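Local coordinates for biofilm-associated surface protein (Staphylococcus aureus, PDB 7C7U) that takes part in staphylococcal biofilm formation as a calcium-binding, cell wall-anchored surface protein, probably by switching to functional amyloid assembly, at residues S23-M35 with V169-S183. Numbering follows the deposited sequence.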
ATOM      1  N   SER A  23       1.651  -2.488  -6.264  1.00 47.70           N
ATOM      2  CA  SER A  23       1.415  -1.069  -6.066  1.00 46.02           C
ATOM      3  C   SER A  23       2.684  -0.396  -5.544  1.00 49.23           C
ATOM      4  O   SER A  23       3.585  -1.044  -5.002  1.00 48.08           O
ATOM      5  CB  SER A  23       0.262  -0.863  -5.086  1.00 46.11           C
ATOM      6  OG  SER A  23       0.543  -1.510  -3.849  1.00 43.82           O
ATOM      7  N   LEU A  24       2.736   0.923  -5.679  1.00 44.91           N
ATOM      8  CA  LEU A  24       3.876   1.702  -5.223  1.00 45.60           C
ATOM      9  C   LEU A  24       3.501   2.498  -3.982  1.00 45.60           C
ATOM     10  O   LEU A  24       2.350   2.914  -3.819  1.00 42.13           O
ATOM     11  CB  LEU A  24       4.376   2.657  -6.316  1.00 42.35           C
ATOM     12  CG  LEU A  24       4.950   1.991  -7.569  1.00 47.54           C
ATOM     13  CD1 LEU A  24       5.477   3.033  -8.533  1.00 50.46           C
ATOM     14  CD2 LEU A  24       6.040   0.997  -7.204  1.00 51.57           C
ATOM     15  N   GLY A  25       4.475   2.665  -3.085  1.00 43.39           N
ATOM     16  CA  GLY A  25       4.312   3.559  -1.959  1.00 45.57           C
ATOM     17  C   GLY A  25       4.377   5.015  -2.387  1.00 50.82           C
ATOM     18  O   GLY A  25       4.627   5.357  -3.546  1.00 52.32           O
ATOM     19  N   TYR A  26       4.158   5.896  -1.414  1.00 53.41           N
ATOM     20  CA  TYR A  26       4.140   7.335  -1.643  1.00 49.38           C
ATOM     21  C   TYR A  26       5.342   8.015  -0.990  1.00 55.04           C
ATOM     22  O   TYR A  26       5.829   7.588   0.063  1.00 50.26           O
ATOM     23  CB  TYR A  26       2.856   7.973  -1.094  1.00 53.69           C
ATOM     24  CG  TYR A  26       1.606   7.740  -1.923  1.00 52.20           C
ATOM     25  CD1 TYR A  26       1.497   8.238  -3.217  1.00 53.18           C
ATOM     26  CD2 TYR A  26       0.523   7.045  -1.394  1.00 57.06           C
ATOM     27  CE1 TYR A  26       0.340   8.032  -3.971  1.00 54.38           C
ATOM     28  CE2 TYR A  26      -0.628   6.828  -2.135  1.00 53.46           C
ATOM     29  CZ  TYR A  26      -0.718   7.325  -3.421  1.00 56.64           C
ATOM     30  OH  TYR A  26      -1.869   7.115  -4.151  1.00 57.24           O
ATOM     31  N   THR A  27       5.808   9.087  -1.631  1.00 52.70           N
ATOM     32  CA  THR A  27       6.771  10.019  -1.063  1.00 55.34           C
ATOM     33  C   THR A  27       6.244  11.432  -1.267  1.00 56.01           C
ATOM     34  O   THR A  27       5.399  11.673  -2.130  1.00 51.32           O
ATOM     35  CB  THR A  27       8.158   9.907  -1.708  1.00 56.50           C
ATOM     36  OG1 THR A  27       9.074  10.764  -1.011  1.00 59.91           O
ATOM     37  CG2 THR A  27       8.096  10.353  -3.166  1.00 53.19           C
ATOM     38  N   ASP A  28       6.725  12.365  -0.451  1.00 56.37           N
ATOM     39  CA  ASP A  28       6.301  13.755  -0.549  1.00 55.42           C
ATOM     40  C   ASP A  28       7.359  14.597  -1.249  1.00 56.13           C
ATOM     41  O   ASP A  28       8.559  14.460  -0.989  1.00 58.14           O
ATOM     42  CB  ASP A  28       5.991  14.346   0.827  1.00 58.49           C
ATOM     43  CG  ASP A  28       4.893  13.591   1.548  1.00 63.21           C
ATOM     44  OD1 ASP A  28       5.212  12.612   2.258  1.00 69.57           O
ATOM     45  OD2 ASP A  28       3.710  13.967   1.397  1.00 64.24           O
ATOM     46  N   ASN A  29       6.898  15.438  -2.172  1.00 55.49           N
ATOM     47  CA  ASN A  29       7.726  16.467  -2.790  1.00 52.14           C
ATOM     48  C   ASN A  29       6.742  17.524  -3.287  1.00 57.74           C
ATOM     49  O   ASN A  29       6.120  17.349  -4.341  1.00 52.82           O
ATOM     50  CB  ASN A  29       8.588  15.909  -3.914  1.00 52.25           C
ATOM     51  CG  ASN A  29       9.526  16.956  -4.517  1.00 53.04           C
ATOM     52  OD1 ASN A  29       9.249  18.154  -4.473  1.00 49.70           O
ATOM     53  ND2 ASN A  29      10.633  16.496  -5.097  1.00 51.51           N
ATOM     54  N   TYR A  30       6.615  18.608  -2.519  1.00 58.79           N
ATOM     55  CA  TYR A  30       5.590  19.618  -2.754  1.00 57.56           C
ATOM     56  C   TYR A  30       5.872  20.494  -3.963  1.00 56.47           C
ATOM     57  O   TYR A  30       5.049  21.361  -4.278  1.00 59.93           O
ATOM     58  CB  TYR A  30       5.416  20.474  -1.499  1.00 63.70           C
ATOM     59  CG  TYR A  30       5.191  19.638  -0.255  1.00 66.72           C
ATOM     60  CD1 TYR A  30       6.183  19.519   0.712  1.00 69.26           C
ATOM     61  CD2 TYR A  30       3.995  18.944  -0.059  1.00 65.48           C
ATOM     62  CE1 TYR A  30       5.991  18.745   1.852  1.00 69.89           C
ATOM     63  CE2 TYR A  30       3.794  18.165   1.080  1.00 64.66           C
ATOM     64  CZ  TYR A  30       4.801  18.074   2.031  1.00 70.02           C
ATOM     65  OH  TYR A  30       4.632  17.315   3.167  1.00 77.14           O
ATOM     66  N   THR A  31       6.995  20.306  -4.652  1.00 51.32           N
ATOM     67  CA  THR A  31       7.259  21.120  -5.829  1.00 54.48           C
ATOM     68  C   THR A  31       6.509  20.623  -7.066  1.00 54.53           C
ATOM     69  O   THR A  31       6.418  21.358  -8.056  1.00 55.90           O
ATOM     70  CB  THR A  31       8.759  21.168  -6.112  1.00 53.76           C
ATOM     71  OG1 THR A  31       9.196  19.885  -6.567  1.00 54.10           O
ATOM     72  CG2 THR A  31       9.525  21.528  -4.842  1.00 56.76           C
ATOM     73  N   PHE A  32       5.974  19.403  -7.042  1.00 51.94           N
ATOM     74  CA  PHE A  32       5.232  18.853  -8.174  1.00 51.67           C
ATOM     75  C   PHE A  32       3.736  19.063  -7.974  1.00 51.07           C
ATOM     76  O   PHE A  32       3.156  18.560  -7.006  1.00 52.37           O
ATOM     77  CB  PHE A  32       5.524  17.368  -8.363  1.00 49.61           C
ATOM     78  CG  PHE A  32       6.845  17.088  -8.999  1.00 49.59           C
ATOM     79  CD1 PHE A  32       7.009  17.237 -10.363  1.00 44.50           C
ATOM     80  CD2 PHE A  32       7.924  16.661  -8.234  1.00 47.38           C
ATOM     81  CE1 PHE A  32       8.216  16.973 -10.962  1.00 44.97           C
ATOM     82  CE2 PHE A  32       9.142  16.396  -8.828  1.00 43.32           C
ATOM     83  CZ  PHE A  32       9.288  16.552 -10.190  1.00 46.40           C
ATOM     84  N   ALA A  33       3.115  19.791  -8.894  1.00 48.08           N
ATOM     85  CA  ALA A  33       1.667  19.889  -8.903  1.00 49.85           C
ATOM     86  C   ALA A  33       1.061  18.621  -9.516  1.00 50.13           C
ATOM     87  O   ALA A  33       1.761  17.730 -10.015  1.00 44.29           O
ATOM     88  CB  ALA A  33       1.228  21.144  -9.654  1.00 47.59           C
ATOM     89  N   SER A  34      -0.264  18.543  -9.506  1.00 49.85           N
ATOM     90  CA  SER A  34      -0.930  17.388 -10.091  1.00 47.27           C
ATOM     91  C   SER A  34      -0.795  17.421 -11.608  1.00 46.29           C
ATOM     92  O   SER A  34      -0.936  18.467 -12.244  1.00 46.05           O
ATOM     93  CB  SER A  34      -2.406  17.354  -9.690  1.00 48.06           C
ATOM     94  OG  SER A  34      -2.920  16.030  -9.718  1.00 51.18           O
ATOM     95  N   MET A  35      -0.498  16.268 -12.181  1.00 41.24           N
ATOM     96  CA  MET A  35      -0.475  16.117 -13.621  1.00 40.16           C
ATOM     97  C   MET A  35      -1.872  15.754 -14.097  1.00 37.84           C
ATOM     98  O   MET A  35      -2.656  15.175 -13.347  1.00 35.25           O
ATOM     99  CB  MET A  35       0.531  15.044 -14.002  1.00 43.35           C
ATOM    100  CG  MET A  35       1.930  15.437 -13.606  1.00 45.84           C
ATOM    101  SD  MET A  35       3.020  14.714 -14.798  1.00 49.93           S
ATOM    102  CE  MET A  35       2.114  15.134 -16.256  1.00 40.24           C
ATOM    103  N   VAL A 169       4.054  11.430 -11.209  1.00 36.46           N
ATOM    104  CA  VAL A 169       5.504  11.543 -11.214  1.00 40.35           C
ATOM    105  C   VAL A 169       6.060  10.484 -10.266  1.00 35.96           C
ATOM    106  O   VAL A 169       5.597  10.355  -9.127  1.00 36.86           O
ATOM    107  CB  VAL A 169       5.947  12.957 -10.795  1.00 40.70           C
ATOM    108  CG1 VAL A 169       7.462  13.037 -10.648  1.00 39.83           C
ATOM    109  CG2 VAL A 169       5.456  13.985 -11.809  1.00 38.19           C
ATOM    110  N   ARG A 170       7.023   9.703 -10.748  1.00 35.67           N
ATOM    111  CA  ARG A 170       7.696   8.704  -9.930  1.00 39.61           C
ATOM    112  C   ARG A 170       9.080   9.207  -9.548  1.00 41.12           C
ATOM    113  O   ARG A 170       9.843   9.653 -10.410  1.00 40.59           O
ATOM    114  CB  ARG A 170       7.822   7.368 -10.662  1.00 38.41           C
ATOM    115  CG  ARG A 170       8.274   6.191  -9.742  1.00 40.37           C
ATOM    116  CD  ARG A 170       8.312   4.864 -10.499  1.00 39.14           C
ATOM    117  NE  ARG A 170       9.261   4.882 -11.616  1.00 40.46           N
ATOM    118  CZ  ARG A 170      10.534   4.493 -11.542  1.00 47.62           C
ATOM    119  NH1 ARG A 170      11.301   4.549 -12.622  1.00 42.84           N
ATOM    120  NH2 ARG A 170      11.035   4.014 -10.404  1.00 45.45           N
ATOM    121  N   ASP A 171       9.391   9.135  -8.256  1.00 45.75           N
ATOM    122  CA  ASP A 171      10.747   9.327  -7.740  1.00 44.20           C
ATOM    123  C   ASP A 171      11.520   8.059  -8.059  1.00 46.79           C
ATOM    124  O   ASP A 171      11.324   7.023  -7.419  1.00 49.68           O
ATOM    125  CB  ASP A 171      10.699   9.612  -6.240  1.00 49.72           C
ATOM    126  CG  ASP A 171      12.087   9.856  -5.611  1.00 52.72           C
ATOM    127  OD1 ASP A 171      13.126   9.469  -6.194  1.00 49.12           O
ATOM    128  OD2 ASP A 171      12.116  10.435  -4.503  1.00 53.34           O
ATOM    129  N   SER A 172      12.393   8.119  -9.066  1.00 45.68           N
ATOM    130  CA  SER A 172      13.092   6.907  -9.483  1.00 47.89           C
ATOM    131  C   SER A 172      14.165   6.490  -8.487  1.00 55.55           C
ATOM    132  O   SER A 172      14.605   5.336  -8.520  1.00 57.91           O
ATOM    133  CB  SER A 172      13.713   7.079 -10.865  1.00 48.23           C
ATOM    134  OG  SER A 172      14.790   7.986 -10.808  1.00 52.45           O
ATOM    135  N   ARG A 173      14.604   7.399  -7.612  1.00 53.30           N
ATOM    136  CA  ARG A 173      15.538   7.000  -6.566  1.00 56.43           C
ATOM    137  C   ARG A 173      14.838   6.156  -5.507  1.00 57.49           C
ATOM    138  O   ARG A 173      15.404   5.171  -5.019  1.00 60.09           O
ATOM    139  CB  ARG A 173      16.193   8.231  -5.937  1.00 59.71           C
ATOM    140  CG  ARG A 173      17.219   7.894  -4.849  1.00 63.00           C
ATOM    141  CD  ARG A 173      17.821   9.142  -4.223  1.00 62.07           C
ATOM    142  NE  ARG A 173      18.390  10.047  -5.219  1.00 65.63           N
ATOM    143  CZ  ARG A 173      18.927  11.230  -4.928  1.00 64.07           C
ATOM    144  NH1 ARG A 173      18.968  11.644  -3.669  1.00 62.05           N
ATOM    145  NH2 ARG A 173      19.416  12.000  -5.895  1.00 64.39           N
ATOM    146  N   GLU A 174      13.593   6.496  -5.168  1.00 54.35           N
ATOM    147  CA  GLU A 174      12.868   5.794  -4.117  1.00 57.77           C
ATOM    148  C   GLU A 174      11.836   4.801  -4.644  1.00 60.09           C
ATOM    149  O   GLU A 174      11.305   4.012  -3.849  1.00 59.70           O
ATOM    150  CB  GLU A 174      12.165   6.797  -3.193  1.00 55.37           C
ATOM    151  CG  GLU A 174      13.033   7.940  -2.702  1.00 58.87           C
ATOM    152  CD  GLU A 174      12.299   8.832  -1.710  1.00 62.62           C
ATOM    153  OE1 GLU A 174      11.093   8.595  -1.484  1.00 63.46           O
ATOM    154  OE2 GLU A 174      12.921   9.764  -1.153  1.00 65.68           O
ATOM    155  N   ASN A 175      11.568   4.791  -5.953  1.00 51.61           N
ATOM    156  CA  ASN A 175      10.481   4.002  -6.540  1.00 50.47           C
ATOM    157  C   ASN A 175       9.164   4.258  -5.806  1.00 51.52           C
ATOM    158  O   ASN A 175       8.429   3.335  -5.453  1.00 51.88           O
ATOM    159  CB  ASN A 175      10.822   2.507  -6.553  1.00 52.18           C
ATOM    160  CG  ASN A 175       9.881   1.686  -7.441  1.00 56.34           C
ATOM    161  OD1 ASN A 175       9.387   2.170  -8.463  1.00 51.93           O
ATOM    162  ND2 ASN A 175       9.634   0.435  -7.048  1.00 50.67           N
ATOM    163  N   LYS A 176       8.868   5.538  -5.580  1.00 50.80           N
ATOM    164  CA  LYS A 176       7.634   5.960  -4.929  1.00 50.38           C
ATOM    165  C   LYS A 176       6.908   6.994  -5.776  1.00 47.37           C
ATOM    166  O   LYS A 176       7.509   7.678  -6.609  1.00 45.75           O
ATOM    167  CB  LYS A 176       7.895   6.533  -3.532  1.00 48.14           C
ATOM    168  CG  LYS A 176       8.646   5.570  -2.623  1.00 51.52           C
ATOM    169  CD  LYS A 176       8.267   5.814  -1.185  1.00 53.72           C
ATOM    170  CE  LYS A 176       8.638   4.628  -0.310  1.00 57.81           C
ATOM    171  NZ  LYS A 176       8.058   4.787   1.046  1.00 58.03           N
ATOM    172  N   ILE A 177       5.602   7.111  -5.529  1.00 45.52           N
ATOM    173  CA  ILE A 177       4.763   8.106  -6.192  1.00 46.61           C
ATOM    174  C   ILE A 177       4.813   9.403  -5.399  1.00 45.33           C
ATOM    175  O   ILE A 177       4.557   9.413  -4.187  1.00 48.00           O
ATOM    176  CB  ILE A 177       3.312   7.609  -6.328  1.00 43.86           C
ATOM    177  CG1 ILE A 177       3.257   6.311  -7.134  1.00 42.30           C
ATOM    178  CG2 ILE A 177       2.430   8.686  -6.966  1.00 45.58           C
ATOM    179  CD1 ILE A 177       1.932   5.590  -7.008  1.00 44.92           C
ATOM    180  N   VAL A 178       5.144  10.492  -6.084  1.00 41.98           N
ATOM    181  CA  VAL A 178       5.062  11.841  -5.533  1.00 45.78           C
ATOM    182  C   VAL A 178       3.590  12.153  -5.282  1.00 48.14           C
ATOM    183  O   VAL A 178       2.815  12.320  -6.228  1.00 44.61           O
ATOM    184  CB  VAL A 178       5.695  12.869  -6.474  1.00 44.09           C
ATOM    185  CG1 VAL A 178       5.668  14.265  -5.844  1.00 41.17           C
ATOM    186  CG2 VAL A 178       7.113  12.436  -6.852  1.00 43.51           C
ATOM    187  N   ARG A 179       3.212  12.261  -4.005  1.00 46.76           N
ATOM    188  CA  ARG A 179       1.800  12.254  -3.628  1.00 50.96           C
ATOM    189  C   ARG A 179       1.009  13.335  -4.358  1.00 48.14           C
ATOM    190  O   ARG A 179      -0.081  13.072  -4.882  1.00 46.27           O
ATOM    191  CB  ARG A 179       1.684  12.418  -2.112  1.00 55.24           C
ATOM    192  CG  ARG A 179       0.270  12.509  -1.559  1.00 57.52           C
ATOM    193  CD  ARG A 179       0.308  12.641  -0.033  1.00 57.34           C
ATOM    194  NE  ARG A 179       1.557  12.118   0.519  1.00 60.78           N
ATOM    195  CZ  ARG A 179       1.685  10.931   1.108  1.00 63.28           C
ATOM    196  NH1 ARG A 179       0.634  10.132   1.242  1.00 67.16           N
ATOM    197  NH2 ARG A 179       2.869  10.541   1.571  1.00 60.98           N
ATOM    198  N   THR A 180       1.552  14.546  -4.441  1.00 48.13           N
ATOM    199  CA  THR A 180       0.789  15.654  -5.001  1.00 45.52           C
ATOM    200  C   THR A 180       0.704  15.616  -6.521  1.00 42.90           C
ATOM    201  O   THR A 180      -0.055  16.397  -7.098  1.00 42.47           O
ATOM    202  CB  THR A 180       1.400  16.987  -4.558  1.00 50.33           C
ATOM    203  OG1 THR A 180       2.807  16.974  -4.823  1.00 50.02           O
ATOM    204  CG2 THR A 180       1.191  17.187  -3.070  1.00 44.54           C
ATOM    205  N   SER A 181       1.439  14.726  -7.180  1.00 42.82           N
ATOM    206  CA  SER A 181       1.431  14.663  -8.635  1.00 42.02           C
ATOM    207  C   SER A 181       0.334  13.764  -9.193  1.00 40.61           C
ATOM    208  O   SER A 181       0.067  13.817 -10.400  1.00 38.15           O
ATOM    209  CB  SER A 181       2.778  14.158  -9.147  1.00 40.32           C
ATOM    210  OG  SER A 181       2.897  12.769  -8.930  1.00 37.38           O
ATOM    211  N   GLU A 182      -0.307  12.968  -8.344  1.00 37.20           N
ATOM    212  CA  GLU A 182      -1.103  11.837  -8.793  1.00 38.62           C
ATOM    213  C   GLU A 182      -2.453  12.274  -9.345  1.00 37.11           C
ATOM    214  O   GLU A 182      -3.167  13.093  -8.753  1.00 32.04           O
ATOM    215  CB  GLU A 182      -1.302  10.849  -7.644  1.00 38.81           C
ATOM    216  CG  GLU A 182      -2.018   9.576  -8.058  1.00 46.90           C
ATOM    217  CD  GLU A 182      -2.813   8.949  -6.927  1.00 53.44           C
ATOM    218  OE1 GLU A 182      -2.407   9.093  -5.749  1.00 49.41           O
ATOM    219  OE2 GLU A 182      -3.849   8.307  -7.226  1.00 55.07           O
ATOM    220  N   SER A 183      -2.815  11.693 -10.479  1.00 30.79           N
ATOM    221  CA  SER A 183      -4.130  11.900 -11.039  1.00 32.90           C
ATOM    222  C   SER A 183      -4.577  10.598 -11.672  1.00 30.08           C
ATOM    223  O   SER A 183      -3.753   9.776 -12.061  1.00 33.21           O
ATOM    224  CB  SER A 183      -4.100  13.007 -12.089  1.00 32.49           C
ATOM    225  OG  SER A 183      -5.372  13.575 -12.257  1.00 40.21           O
TER
HETATM  226  O   HOH W   1       4.232  15.220  -2.909  1.00 48.65           O
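Y26 and T27 pair in parallel with I177 and V178, as three backbone bonds establish: I177 N to G25 O, T27 N to I177 O, and R179 N to T27 O. On one face the Y26 ring runs alongside I177, CD1 lying 3.7 Å from I177 CB, while I177 O sits in the ring plane at its edge. Y26 OH donates to E182 OE1 at 2.6 Å, from above the carboxylate plane. The R179 guanidinium lays one face over Y26 CB. A bend at chi3 (-23°) turns this group so that it grips D28 side-on in a salt bridge, R179 NE reaching D28 OD2 at 3.0 Å and R179 NH2 taking D28 OD1, both from above the carboxylate plane, which lies 21° from the guanidinium plane. T27 OG1, on the other face, donates to E174 OE1 (3.0 Å) on the syn side but tilted out of the carboxylate plane.

At the end of the type I turn N29–F32, V169 CG1 stands over the F32 ring, 4.0 Å from its centroid and 10° off the normal, a CH-pi contact. T180 OG1 meets F32 O in the carbonyl plane at 2.7 Å, and a water accepts from both N29 N and T180 N. M35 N donates almost straight to S181 O (3.1 Å), a hydrogen bond past the turn.

In the second shell, S181 OG accepts from V169 N and donates to V178 O; Y70 and F118 pack edge-to-face against F32. Directional bonds thus fix the register of 26-27 as a short parallel strand beside 176-178, whereas apolar contact holds the F32 face.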